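Local structure of putative peptide ABC-transport system periplasmic peptide-binding protein (Campylobacter jejuni, 4OEV) at residues E24-V29 / L478-V483; I217-L222 / N274-Y279; S238-A243 / L460-V465; F281-P286 / F454-Y459. The protein binds nickel(II) outside the cytoplasm, here together with an oxalate ion, and probably delivers it to an ABC-type importer. One frame throughout, in Å; residues are numbered along the deposited sequence.

Contact 1 of 4, residues E24-V29 / L478-V483; sequences EDHDAV and LGHHGV. With NI (nickel (II) ion), chain C; OXL (oxalate ion), chain D.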
loop_
_atom_site.group_PDB
_atom_site.type_symbol
_atom_site.label_atom_id
_atom_site.label_comp_id
_atom_site.label_asym_id
_atom_site.label_seq_id
_atom_site.Cartn_x
_atom_site.Cartn_y
_atom_site.Cartn_z
ATOM N N GLU A 24 4.922 5.758 -2.879
ATOM C CA GLU A 24 4.828 4.301 -2.887
ATOM C C GLU A 24 3.712 3.800 -1.981
ATOM O O GLU A 24 3.741 2.653 -1.555
ATOM C CB GLU A 24 6.162 3.657 -2.476
ATOM C CG GLU A 24 7.231 3.881 -3.539
ATOM C CD GLU A 24 8.451 3.022 -3.335
ATOM O OE1 GLU A 24 8.938 2.907 -2.187
ATOM O OE2 GLU A 24 8.880 2.392 -4.317
ATOM N N ASP A 25 2.748 4.676 -1.697
ATOM C CA ASP A 25 1.579 4.388 -0.846
ATOM C C ASP A 25 2.023 3.938 0.553
ATOM O O ASP A 25 1.283 3.224 1.235
ATOM C CB ASP A 25 0.644 3.314 -1.432
ATOM C CG ASP A 25 -0.087 3.757 -2.689
ATOM O OD1 ASP A 25 -0.044 4.955 -3.022
ATOM O OD2 ASP A 25 -0.745 2.905 -3.345
ATOM N N HIS A 26 3.211 4.357 0.994
ATOM C CA HIS A 26 3.651 3.982 2.342
ATOM C C HIS A 26 3.708 5.136 3.340
ATOM O O HIS A 26 3.800 4.896 4.532
ATOM C CB HIS A 26 5.037 3.354 2.320
ATOM C CG HIS A 26 5.020 1.921 1.963
ATOM N ND1 HIS A 26 4.774 1.473 0.683
ATOM C CD2 HIS A 26 5.164 0.810 2.737
ATOM C CE1 HIS A 26 4.803 0.145 0.682
ATOM N NE2 HIS A 26 5.012 -0.263 1.910
ATOM N N ASP A 27 3.642 6.371 2.874
ATOM C CA ASP A 27 3.862 7.499 3.782
ATOM C C ASP A 27 2.590 8.270 4.127
ATOM O O ASP A 27 1.524 8.043 3.540
ATOM C CB ASP A 27 4.874 8.454 3.181
ATOM C CG ASP A 27 4.301 9.209 2.011
ATOM O OD1 ASP A 27 3.681 10.251 2.271
ATOM O OD2 ASP A 27 4.447 8.753 0.854
ATOM N N ALA A 28 2.702 9.156 5.113
ATOM C CA ALA A 28 1.573 10.005 5.496
ATOM C C ALA A 28 1.860 11.485 5.227
ATOM O O ALA A 28 1.062 12.342 5.646
ATOM C CB ALA A 28 1.193 9.801 6.985
ATOM N N VAL A 29 2.978 11.800 4.549
ATOM C CA VAL A 29 3.393 13.194 4.447
ATOM C C VAL A 29 3.116 13.855 3.078
ATOM O O VAL A 29 2.840 15.061 3.034
ATOM C CB VAL A 29 4.910 13.379 4.799
ATOM C CG1 VAL A 29 5.127 13.152 6.272
ATOM C CG2 VAL A 29 5.801 12.430 3.993
ATOM N N LEU A 478 -8.891 1.673 5.330
ATOM C CA LEU A 478 -7.470 1.971 5.214
ATOM C C LEU A 478 -6.813 1.093 4.146
ATOM O O LEU A 478 -7.434 0.144 3.613
ATOM C CB LEU A 478 -6.757 1.771 6.570
ATOM C CG LEU A 478 -7.322 2.668 7.697
ATOM C CD1 LEU A 478 -6.477 2.584 8.957
ATOM C CD2 LEU A 478 -7.506 4.173 7.231
ATOM N N GLY A 479 -5.566 1.435 3.821
ATOM C CA GLY A 479 -4.767 0.656 2.898
ATOM C C GLY A 479 -3.661 -0.030 3.666
ATOM O O GLY A 479 -3.676 -0.118 4.905
ATOM N N HIS A 480 -2.719 -0.514 2.888
ATOM C CA HIS A 480 -1.505 -1.177 3.339
ATOM C C HIS A 480 -0.757 -0.297 4.362
ATOM O O HIS A 480 -0.625 0.926 4.171
ATOM C CB HIS A 480 -0.677 -1.489 2.102
ATOM C CG HIS A 480 0.627 -2.124 2.385
ATOM N ND1 HIS A 480 0.748 -3.241 3.199
ATOM C CD2 HIS A 480 1.877 -1.820 1.966
ATOM C CE1 HIS A 480 2.019 -3.585 3.275
ATOM N NE2 HIS A 480 2.736 -2.765 2.528
ATOM N N HIS A 481 -0.368 -0.927 5.476
ATOM C CA HIS A 481 0.215 -0.305 6.675
ATOM C C HIS A 481 -0.733 0.646 7.370
ATOM O O HIS A 481 -0.280 1.430 8.184
ATOM C CB HIS A 481 1.533 0.459 6.411
ATOM C CG HIS A 481 2.662 -0.401 5.912
ATOM N ND1 HIS A 481 3.429 -1.208 6.742
ATOM C CD2 HIS A 481 3.182 -0.544 4.667
ATOM C CE1 HIS A 481 4.351 -1.829 6.017
ATOM N NE2 HIS A 481 4.228 -1.435 4.755
ATOM N N GLY A 482 -2.032 0.560 7.074
ATOM C CA GLY A 482 -3.010 1.439 7.665
ATOM C C GLY A 482 -2.947 2.845 7.074
ATOM O O GLY A 482 -3.656 3.767 7.555
ATOM N N VAL A 483 -2.127 3.018 6.031
ATOM C CA VAL A 483 -2.033 4.345 5.365
ATOM C C VAL A 483 -3.418 4.848 5.061
ATOM O O VAL A 483 -4.311 4.100 4.599
ATOM C CB VAL A 483 -1.142 4.301 4.098
ATOM C CG1 VAL A 483 -1.324 5.522 3.211
ATOM C CG2 VAL A 483 0.377 4.204 4.517
HETATM NI NI NI C . 4.744 -2.281 2.810
HETATM C C1 OXL D . 5.445 -4.991 2.733
HETATM C C2 OXL D . 5.745 -4.340 1.388
HETATM O O1 OXL D . 5.561 -6.267 2.966
HETATM O O2 OXL D . 6.606 -4.900 0.686
HETATM O O3 OXL D . 5.113 -4.205 3.644
HETATM O O4 OXL D . 5.266 -3.193 1.053
HETATM O O HOH W 1 -0.777 1.973 1.494
HETATM O O HOH W 2 6.623 -1.814 3.186
#
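The nickel site joins these two loops: His26 from 24-29 and His480 and His481 from 478-483 all reach the metal through NE2. The bond lengths are 2.2 Å from nickel to His26 NE2, 2.1 Å to His480 NE2 and 2.2 Å to His481 NE2. Oxalate O3 and O4 chelate the ion and a water takes the sixth place, each opposite one histidine, giving octahedral coordination with three imidazoles on one face. His480 CG is anti to the backbone N (chi1 178°) but His481 CG is anti to the carbonyl carbon, which lets adjacent residues bring both NE2 atoms to one ion. His26 is held in rotation by its other nitrogen: ND1 donates to Glu24 O over 2.7 Å at 157°, leaving the NE2 lone pair to the metal. His480 ND1 and His481 ND1 are likewise engaged, by Asp240 and Glu12. Away from the metal, Val483 packs against the backbone of 24-29: Val483 CG2 lies 3.5 Å from His26 O. Loop 24-29 runs from strand 6-11 toward helix 30-33, and 478-483 follows strand 454-467; Arg344 of helix 342-357 touches His480 and His481, and Arg344 NH2 is hydrogen-bonded to the oxalate.

Contact 2 of 4, residues I217-L222 / N274-Y279; sequences IDVSLL and NLLHDY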
loop_
_atom_site.group_PDB
_atom_site.type_symbol
_atom_site.label_atom_id
_atom_site.label_comp_id
_atom_site.label_asym_id
_atom_site.label_seq_id
_atom_site.Cartn_x
_atom_site.Cartn_y
_atom_site.Cartn_z
ATOM N N ILE A 217 -1.381 0.771 16.539
ATOM C CA ILE A 217 -0.774 -0.173 17.488
ATOM C C ILE A 217 -1.149 -1.637 17.214
ATOM O O ILE A 217 -2.336 -1.988 17.141
ATOM C CB ILE A 217 -1.187 0.174 18.940
ATOM C CG1 ILE A 217 -0.730 1.576 19.308
ATOM C CG2 ILE A 217 -0.617 -0.875 19.928
ATOM C CD1 ILE A 217 0.785 1.813 19.167
ATOM N N ASP A 218 -0.144 -2.500 17.073
ATOM C CA ASP A 218 -0.429 -3.920 16.866
ATOM C C ASP A 218 -1.337 -4.532 17.932
ATOM O O ASP A 218 -1.242 -4.208 19.120
ATOM C CB ASP A 218 0.848 -4.737 16.825
ATOM C CG ASP A 218 0.581 -6.139 16.353
ATOM O OD1 ASP A 218 0.686 -7.094 17.144
ATOM O OD2 ASP A 218 0.242 -6.280 15.159
ATOM N N VAL A 219 -2.206 -5.439 17.493
ATOM C CA VAL A 219 -3.156 -6.087 18.376
ATOM C C VAL A 219 -2.436 -6.749 19.569
ATOM O O VAL A 219 -3.005 -6.840 20.659
ATOM C CB VAL A 219 -4.010 -7.117 17.578
ATOM C CG1 VAL A 219 -3.135 -8.232 17.008
ATOM C CG2 VAL A 219 -5.084 -7.706 18.427
ATOM N N SER A 220 -1.165 -7.118 19.407
ATOM C CA SER A 220 -0.429 -7.784 20.480
ATOM C C SER A 220 -0.128 -6.861 21.651
ATOM O O SER A 220 0.265 -7.315 22.738
ATOM C CB SER A 220 0.881 -8.363 19.964
ATOM O OG SER A 220 1.815 -7.334 19.675
ATOM N N LEU A 221 -0.327 -5.568 21.436
ATOM C CA LEU A 221 0.037 -4.575 22.427
ATOM C C LEU A 221 -1.153 -3.801 22.954
ATOM O O LEU A 221 -0.972 -2.942 23.802
ATOM C CB LEU A 221 1.059 -3.599 21.833
ATOM C CG LEU A 221 2.412 -4.229 21.505
ATOM C CD1 LEU A 221 3.190 -3.403 20.487
ATOM C CD2 LEU A 221 3.236 -4.417 22.778
ATOM N N LEU A 222 -2.365 -4.134 22.499
ATOM C CA LEU A 222 -3.551 -3.312 22.801
ATOM C C LEU A 222 -3.988 -3.447 24.253
ATOM O O LEU A 222 -4.680 -2.567 24.829
ATOM C CB LEU A 222 -4.710 -3.697 21.896
ATOM C CG LEU A 222 -4.705 -3.086 20.495
ATOM C CD1 LEU A 222 -6.005 -3.435 19.778
ATOM C CD2 LEU A 222 -4.423 -1.556 20.508
ATOM N N ASN A 274 -6.342 -17.288 16.751
ATOM C CA ASN A 274 -5.472 -17.261 17.918
ATOM C C ASN A 274 -4.464 -16.123 17.968
ATOM O O ASN A 274 -4.350 -15.447 18.990
ATOM C CB ASN A 274 -4.774 -18.607 18.044
ATOM C CG ASN A 274 -5.771 -19.746 18.225
ATOM O OD1 ASN A 274 -6.693 -19.646 19.049
ATOM N ND2 ASN A 274 -5.613 -20.816 17.445
ATOM N N LEU A 275 -3.713 -15.908 16.899
ATOM C CA LEU A 275 -2.714 -14.850 16.934
ATOM C C LEU A 275 -3.334 -13.458 16.835
ATOM O O LEU A 275 -2.964 -12.529 17.586
ATOM C CB LEU A 275 -1.704 -15.030 15.804
ATOM C CG LEU A 275 -0.663 -13.934 15.633
ATOM C CD1 LEU A 275 0.187 -13.793 16.903
ATOM C CD2 LEU A 275 0.183 -14.285 14.430
ATOM N N LEU A 276 -4.308 -13.339 15.942
ATOM C CA LEU A 276 -4.797 -12.034 15.539
ATOM C C LEU A 276 -6.046 -11.647 16.254
ATOM O O LEU A 276 -6.575 -10.562 16.005
ATOM C CB LEU A 276 -5.046 -11.997 14.046
ATOM C CG LEU A 276 -3.720 -11.746 13.351
ATOM C CD1 LEU A 276 -3.825 -12.097 11.904
ATOM C CD2 LEU A 276 -3.362 -10.281 13.538
ATOM N N HIS A 277 -6.539 -12.558 17.086
ATOM C CA HIS A 277 -7.625 -12.265 18.024
ATOM C C HIS A 277 -8.817 -11.645 17.332
ATOM O O HIS A 277 -9.411 -10.696 17.845
ATOM C CB HIS A 277 -7.143 -11.335 19.137
ATOM C CG HIS A 277 -5.897 -11.802 19.825
ATOM N ND1 HIS A 277 -5.828 -12.998 20.511
ATOM C CD2 HIS A 277 -4.680 -11.222 19.958
ATOM C CE1 HIS A 277 -4.617 -13.142 21.023
ATOM N NE2 HIS A 277 -3.902 -12.076 20.703
ATOM N N ASP A 278 -9.114 -12.139 16.139
ATOM C CA ASP A 278 -10.238 -11.640 15.341
ATOM C C ASP A 278 -10.172 -10.104 15.043
ATOM O O ASP A 278 -11.193 -9.420 14.891
ATOM C CB ASP A 278 -11.552 -12.042 16.038
ATOM C CG ASP A 278 -11.720 -13.580 16.118
ATOM O OD1 ASP A 278 -11.463 -14.256 15.089
ATOM O OD2 ASP A 278 -12.074 -14.111 17.205
ATOM N N TYR A 279 -8.945 -9.584 15.008
ATOM C CA TYR A 279 -8.637 -8.297 14.393
ATOM C C TYR A 279 -8.214 -8.554 12.951
ATOM O O TYR A 279 -7.405 -7.813 12.366
ATOM C CB TYR A 279 -7.533 -7.589 15.156
ATOM C CG TYR A 279 -7.977 -6.282 15.753
ATOM C CD1 TYR A 279 -7.718 -5.085 15.089
ATOM C CD2 TYR A 279 -8.653 -6.234 16.967
ATOM C CE1 TYR A 279 -8.120 -3.865 15.615
ATOM C CE2 TYR A 279 -9.062 -5.006 17.516
ATOM C CZ TYR A 279 -8.792 -3.824 16.820
ATOM O OH TYR A 279 -9.178 -2.598 17.329
#
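Val219 pushes its two methyls into the bend where helix 268-274 gives way to strand 280-282, and this is the close-packed part of the contact. A chi1 of 63° sets CG1 between the backbone N and the carbonyl carbon, and Val219 CG1 meets Leu276 CD2 at 4.0 Å. The other methyl packs on the type I' turn 276-279, which Tyr279 N closes by donating to Leu276 O. Val219 CG2 lies 3.9 Å from His277 CD2, at the imidazole edge and near its plane, and 4.1 Å from Tyr279 CB. Deeper in, Leu222 and Tyr279 approach from opposite directions, with Leu222 CD1 4.1 Å from Tyr279 CZ; Leu222 also rests on Ala463 of strand 454-467, and the Tyr279 ring takes a cation-pi contact from Arg235. The outer side is looser: Ser220, His277 and Asp278 are exposed, and of these His277 alone adds appreciable contact. Beside it, Asp218 OD1 accepts from Ser220 N at 2.9 Å, an Asx turn, and from Ser220 OG at 2.8 Å. With no hydrogen bond crossing between the segments, the contact rests on dispersion and burial of apolar surface rather than on directional bonds.

Contact 3 of 4, residues S238-A243 / L460-V465; sequences SADYRA and LDFALV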
loop_
_atom_site.group_PDB
_atom_site.type_symbol
_atom_site.label_atom_id
_atom_site.label_comp_id
_atom_site.label_asym_id
_atom_site.label_seq_id
_atom_site.Cartn_x
_atom_site.Cartn_y
_atom_site.Cartn_z
ATOM N N SER A 238 -9.615 -2.483 6.794
ATOM C CA SER A 238 -8.614 -2.149 5.773
ATOM C C SER A 238 -8.611 -3.170 4.660
ATOM O O SER A 238 -9.073 -4.294 4.847
ATOM C CB SER A 238 -7.214 -2.070 6.362
ATOM O OG SER A 238 -6.560 -3.341 6.272
ATOM N N ALA A 239 -7.993 -2.805 3.549
ATOM C CA ALA A 239 -7.819 -3.719 2.415
ATOM C C ALA A 239 -6.412 -4.330 2.469
ATOM O O ALA A 239 -5.922 -4.930 1.503
ATOM C CB ALA A 239 -8.069 -2.976 1.061
ATOM N N ASP A 240 -5.750 -4.143 3.606
ATOM C CA ASP A 240 -4.383 -4.602 3.785
ATOM C C ASP A 240 -4.317 -6.092 4.140
ATOM O O ASP A 240 -4.934 -6.502 5.120
ATOM C CB ASP A 240 -3.731 -3.783 4.894
ATOM C CG ASP A 240 -2.242 -3.993 4.960
ATOM O OD1 ASP A 240 -1.664 -4.582 4.022
ATOM O OD2 ASP A 240 -1.633 -3.523 5.924
ATOM N N TYR A 241 -3.578 -6.891 3.378
ATOM C CA TYR A 241 -3.408 -8.335 3.756
ATOM C C TYR A 241 -1.941 -8.712 4.031
ATOM O O TYR A 241 -1.016 -8.036 3.578
ATOM C CB TYR A 241 -3.989 -9.256 2.665
ATOM C CG TYR A 241 -3.266 -9.125 1.324
ATOM C CD1 TYR A 241 -2.059 -9.796 1.095
ATOM C CD2 TYR A 241 -3.801 -8.361 0.293
ATOM C CE1 TYR A 241 -1.379 -9.655 -0.133
ATOM C CE2 TYR A 241 -3.136 -8.239 -0.946
ATOM C CZ TYR A 241 -1.929 -8.865 -1.125
ATOM O OH TYR A 241 -1.257 -8.742 -2.314
ATOM N N ARG A 242 -1.725 -9.792 4.795
ATOM C CA ARG A 242 -0.403 -10.355 5.010
ATOM C C ARG A 242 -0.346 -11.700 4.299
ATOM O O ARG A 242 -1.346 -12.372 4.205
ATOM C CB ARG A 242 -0.056 -10.583 6.511
ATOM C CG ARG A 242 0.046 -9.266 7.289
ATOM C CD ARG A 242 1.331 -8.526 7.003
ATOM N NE ARG A 242 1.235 -7.151 7.460
ATOM C CZ ARG A 242 0.692 -6.159 6.764
ATOM N NH1 ARG A 242 0.166 -6.361 5.555
ATOM N NH2 ARG A 242 0.653 -4.949 7.286
ATOM N N ALA A 243 0.831 -12.047 3.806
ATOM C CA ALA A 243 1.043 -13.284 3.031
ATOM C C ALA A 243 2.487 -13.694 3.109
ATOM O O ALA A 243 3.337 -12.845 3.405
ATOM C CB ALA A 243 0.601 -13.054 1.509
ATOM N N LEU A 460 -6.170 -7.483 7.605
ATOM C CA LEU A 460 -6.044 -6.875 8.928
ATOM C C LEU A 460 -7.023 -5.727 9.218
ATOM O O LEU A 460 -7.350 -4.918 8.320
ATOM C CB LEU A 460 -4.626 -6.343 9.094
ATOM C CG LEU A 460 -3.498 -7.279 8.781
ATOM C CD1 LEU A 460 -2.210 -6.514 9.008
ATOM C CD2 LEU A 460 -3.570 -8.529 9.734
ATOM N N ASP A 461 -7.509 -5.667 10.458
ATOM C CA ASP A 461 -8.048 -4.414 10.970
ATOM C C ASP A 461 -6.902 -3.669 11.616
ATOM O O ASP A 461 -5.894 -4.263 12.007
ATOM C CB ASP A 461 -9.149 -4.606 12.001
ATOM C CG ASP A 461 -10.458 -4.931 11.392
ATOM O OD1 ASP A 461 -10.520 -4.988 10.155
ATOM O OD2 ASP A 461 -11.437 -5.096 12.153
ATOM N N PHE A 462 -7.071 -2.365 11.768
ATOM C CA PHE A 462 -6.046 -1.582 12.426
ATOM C C PHE A 462 -6.629 -0.947 13.657
ATOM O O PHE A 462 -7.813 -0.615 13.696
ATOM C CB PHE A 462 -5.459 -0.524 11.479
ATOM C CG PHE A 462 -4.457 -1.096 10.522
ATOM C CD1 PHE A 462 -3.131 -1.228 10.903
ATOM C CD2 PHE A 462 -4.840 -1.507 9.265
ATOM C CE1 PHE A 462 -2.179 -1.802 10.054
ATOM C CE2 PHE A 462 -3.885 -2.089 8.392
ATOM C CZ PHE A 462 -2.569 -2.220 8.783
ATOM N N ALA A 463 -5.781 -0.790 14.665
ATOM C CA ALA A 463 -6.191 -0.130 15.887
ATOM C C ALA A 463 -5.505 1.226 15.972
ATOM O O ALA A 463 -4.291 1.302 16.182
ATOM C CB ALA A 463 -5.855 -1.021 17.141
ATOM N N LEU A 464 -6.281 2.295 15.779
ATOM C CA LEU A 464 -5.762 3.635 15.991
ATOM C C LEU A 464 -5.868 3.984 17.455
ATOM O O LEU A 464 -6.977 4.165 18.001
ATOM C CB LEU A 464 -6.509 4.679 15.127
ATOM C CG LEU A 464 -6.140 6.146 15.393
ATOM C CD1 LEU A 464 -4.633 6.378 15.399
ATOM C CD2 LEU A 464 -6.833 7.034 14.327
ATOM N N VAL A 465 -4.726 4.104 18.109
ATOM C CA VAL A 465 -4.794 4.425 19.530
ATOM C C VAL A 465 -4.489 5.892 19.758
ATOM O O VAL A 465 -3.457 6.395 19.315
ATOM C CB VAL A 465 -3.843 3.604 20.379
ATOM C CG1 VAL A 465 -4.016 4.000 21.826
ATOM C CG2 VAL A 465 -4.102 2.110 20.186
HETATM O O HOH W 3 -9.924 -5.153 7.696
#
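Leu460 N donates to Asp240 O over 2.9 Å, at 166° and almost in line with the carbonyl, as the chain leading into strand 241-246 runs antiparallel to strand 454-467. Two residues earlier, Ser238 adds a side-chain link: its OG donates to Leu460 O (2.7 Å) while accepting from Asp240 N (2.9 Å), an ST turn. With chi1 at -168°, trans to the backbone N, the Asp240 carboxylate comes to the edge of the Phe462 ring. Asp240 OD2 lies 3.3 Å from Phe462 CZ there, and the two planes differ by only 8°. Arg242 bends at chi2 and grips Asp240 end-on, NH1 to OD1 and NH2 to OD2, both at 3.0 Å, together a salt bridge. Leu460 CD1 covers the centre of one guanidinium face, 3.7 Å from Arg242 CZ. Asp240 also accepts from His480 ND1 through OD1 and from His481 N through OD2, so each carboxylate oxygen has two donors. Buried among them, Asp240 is probably anionic. Its charge, partly offset by Arg242, would help orient the His480 imidazole and may make it a somewhat better nickel donor; Arg242 holds the carboxylate in place.

Contact 4 of 4, residues F281-P286 / F454-Y459; sequences FVANHP and FIFLAY
Ala283 CB sits between two aromatic side chains, 3.4 Å from Tyr459 CD2 and 4.1 Å from Phe456 CB, just past the end of strand 280-282, which pairs antiparallel with strand 454-467. The latter carries a classic beta bulge, Leu457 and Ala458 both facing Arg242. On one side of this centre Phe281 lies beside Tyr459, pointing the same way. Its chi1 of 76° puts CG between the backbone N and the carbonyl carbon, and the ring lies nearly parallel to that of Tyr459 (11°). The rings are slid apart, with centroids 4.7 Å distant, and it is Tyr459 CB that covers the Phe281 face, 3.6 Å from the centroid in a CH-pi contact. On the other side, Phe456 is enclosed on both faces: His285 CA stands 3.8 Å over the ring centroid and Phe454 CD2 covers the opposite face toward the rim. Pro286 CB adds a contact of 3.7 Å to Phe456 CE1. Further out come the backbone bonds. Phe281 and Tyr459 form a hydrogen-bonded pair with reciprocal N-H to O links, and Ala283 N donates to Leu457 O at 2.9 Å, nearly straight at 176°. The facing acceptors Ala283 O and Phe456 O are both bonded by Lys268 NZ. At the polar edge Tyr459 OH, itself bonded with Glu288 N, donates to an in-plane lone pair of His285 O over 2.6 Å.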
loop_
_atom_site.group_PDB
_atom_site.type_symbol
_atom_site.label_atom_id
_atom_site.label_comp_id
_atom_site.label_asym_id
_atom_site.label_seq_id
_atom_site.Cartn_x
_atom_site.Cartn_y
_atom_site.Cartn_z
ATOM N N PHE A 281 -9.282 -11.293 9.151
ATOM C CA PHE A 281 -10.053 -12.379 8.579
ATOM C C PHE A 281 -9.132 -13.134 7.617
ATOM O O PHE A 281 -8.139 -12.576 7.121
ATOM C CB PHE A 281 -11.390 -11.907 7.925
ATOM C CG PHE A 281 -11.282 -11.210 6.560
ATOM C CD1 PHE A 281 -11.133 -11.943 5.369
ATOM C CD2 PHE A 281 -11.489 -9.815 6.450
ATOM C CE1 PHE A 281 -11.084 -11.282 4.113
ATOM C CE2 PHE A 281 -11.460 -9.147 5.215
ATOM C CZ PHE A 281 -11.256 -9.869 4.046
ATOM N N VAL A 282 -9.405 -14.427 7.449
ATOM C CA VAL A 282 -8.569 -15.267 6.578
ATOM C C VAL A 282 -8.558 -14.715 5.145
ATOM O O VAL A 282 -9.625 -14.406 4.609
ATOM C CB VAL A 282 -9.047 -16.716 6.549
ATOM C CG1 VAL A 282 -8.162 -17.533 5.566
ATOM C CG2 VAL A 282 -9.030 -17.316 7.981
ATOM N N ALA A 283 -7.357 -14.586 4.556
ATOM C CA ALA A 283 -7.157 -14.167 3.181
ATOM C C ALA A 283 -6.857 -15.354 2.254
ATOM O O ALA A 283 -6.181 -16.312 2.637
ATOM C CB ALA A 283 -6.008 -13.139 3.082
ATOM N N ASN A 284 -7.319 -15.232 1.017
ATOM C CA ASN A 284 -7.101 -16.225 -0.032
ATOM C C ASN A 284 -6.657 -15.574 -1.324
ATOM O O ASN A 284 -6.006 -16.196 -2.146
ATOM C CB ASN A 284 -8.396 -17.020 -0.268
ATOM C CG ASN A 284 -8.582 -18.103 0.754
ATOM O OD1 ASN A 284 -7.688 -18.943 0.930
ATOM N ND2 ASN A 284 -9.743 -18.102 1.439
ATOM N N HIS A 285 -7.014 -14.314 -1.513
ATOM C CA HIS A 285 -6.558 -13.617 -2.726
ATOM C C HIS A 285 -6.524 -12.090 -2.475
ATOM O O HIS A 285 -6.902 -11.650 -1.394
ATOM C CB HIS A 285 -7.434 -14.017 -3.923
ATOM C CG HIS A 285 -8.780 -13.353 -3.983
ATOM N ND1 HIS A 285 -8.947 -12.003 -4.223
ATOM C CD2 HIS A 285 -10.028 -13.879 -3.937
ATOM C CE1 HIS A 285 -10.229 -11.720 -4.266
ATOM N NE2 HIS A 285 -10.912 -12.840 -4.102
ATOM N N PRO A 286 -6.016 -11.287 -3.436
ATOM C CA PRO A 286 -5.627 -9.928 -3.014
ATOM C C PRO A 286 -6.701 -8.856 -3.228
ATOM O O PRO A 286 -6.444 -7.651 -2.998
ATOM C CB PRO A 286 -4.419 -9.647 -3.889
ATOM C CG PRO A 286 -4.741 -10.346 -5.165
ATOM C CD PRO A 286 -5.616 -11.542 -4.828
ATOM N N PHE A 454 1.948 -16.635 -3.708
ATOM C CA PHE A 454 2.001 -16.409 -2.248
ATOM C C PHE A 454 1.424 -17.586 -1.462
ATOM O O PHE A 454 0.746 -18.475 -2.015
ATOM C CB PHE A 454 1.197 -15.170 -1.778
ATOM C CG PHE A 454 1.647 -13.794 -2.315
ATOM C CD1 PHE A 454 2.871 -13.555 -2.980
ATOM C CD2 PHE A 454 0.829 -12.686 -2.042
ATOM C CE1 PHE A 454 3.191 -12.266 -3.465
ATOM C CE2 PHE A 454 1.149 -11.393 -2.515
ATOM C CZ PHE A 454 2.337 -11.181 -3.203
ATOM N N ILE A 455 1.602 -17.535 -0.141
ATOM C CA ILE A 455 0.576 -18.095 0.753
ATOM C C ILE A 455 -0.197 -16.901 1.337
ATOM O O ILE A 455 0.404 -16.110 2.101
ATOM C CB ILE A 455 1.110 -18.890 1.926
ATOM C CG1 ILE A 455 1.970 -20.064 1.434
ATOM C CG2 ILE A 455 -0.054 -19.377 2.730
ATOM C CD1 ILE A 455 2.582 -20.864 2.580
ATOM N N PHE A 456 -1.453 -16.699 0.929
ATOM C CA PHE A 456 -2.225 -15.579 1.515
ATOM C C PHE A 456 -2.620 -15.976 2.934
ATOM O O PHE A 456 -3.018 -17.108 3.155
ATOM C CB PHE A 456 -3.455 -15.244 0.711
ATOM C CG PHE A 456 -3.169 -14.444 -0.514
ATOM C CD1 PHE A 456 -3.353 -13.058 -0.497
ATOM C CD2 PHE A 456 -2.733 -15.043 -1.663
ATOM C CE1 PHE A 456 -3.118 -12.282 -1.621
ATOM C CE2 PHE A 456 -2.471 -14.235 -2.834
ATOM C CZ PHE A 456 -2.684 -12.871 -2.780
ATOM N N LEU A 457 -2.536 -15.051 3.875
ATOM C CA LEU A 457 -2.786 -15.428 5.275
ATOM C C LEU A 457 -3.996 -14.689 5.830
ATOM O O LEU A 457 -4.999 -15.322 6.154
ATOM C CB LEU A 457 -1.539 -15.155 6.106
ATOM C CG LEU A 457 -0.353 -16.023 5.662
ATOM C CD1 LEU A 457 0.965 -15.472 6.256
ATOM C CD2 LEU A 457 -0.584 -17.464 6.150
ATOM N N ALA A 458 -3.946 -13.352 5.923
ATOM C CA ALA A 458 -5.055 -12.666 6.557
ATOM C C ALA A 458 -5.178 -11.183 6.133
ATOM O O ALA A 458 -4.174 -10.529 5.864
ATOM C CB ALA A 458 -4.928 -12.738 8.065
ATOM N N TYR A 459 -6.408 -10.692 6.114
ATOM C CA TYR A 459 -6.701 -9.257 6.004
ATOM C C TYR A 459 -6.768 -8.658 7.415
ATOM O O TYR A 459 -7.301 -9.285 8.313
ATOM C CB TYR A 459 -8.022 -9.031 5.285
ATOM C CG TYR A 459 -7.901 -9.112 3.769
ATOM C CD1 TYR A 459 -7.788 -7.965 2.994
ATOM C CD2 TYR A 459 -7.957 -10.332 3.114
ATOM C CE1 TYR A 459 -7.705 -8.030 1.588
ATOM C CE2 TYR A 459 -7.854 -10.417 1.709
ATOM C CZ TYR A 459 -7.742 -9.270 0.958
ATOM O OH TYR A 459 -7.646 -9.355 -0.419
#

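From the N terminus, 24-29 opens contact 1, which closes only at 478-483, so the other three all lie within its span. The segment 217-222 opens contact 2, and 238-243 opens contact 3 before contact 2 closes at 274-279; these two therefore cross. Contact 4 then starts at 281-286, after contact 2, and closes at 454-459, just ahead of 460-465, which ends contact 3; contact 4 is thus enclosed by contact 3. Strand 454-467 is the common element, pairing with strands 214-216, 241-246 and 280-282. Backbone bonds join contact 2 to contact 3 and contact 3 to contact 4, while Asp240 couples this sheet to the nickel loops of contact 1.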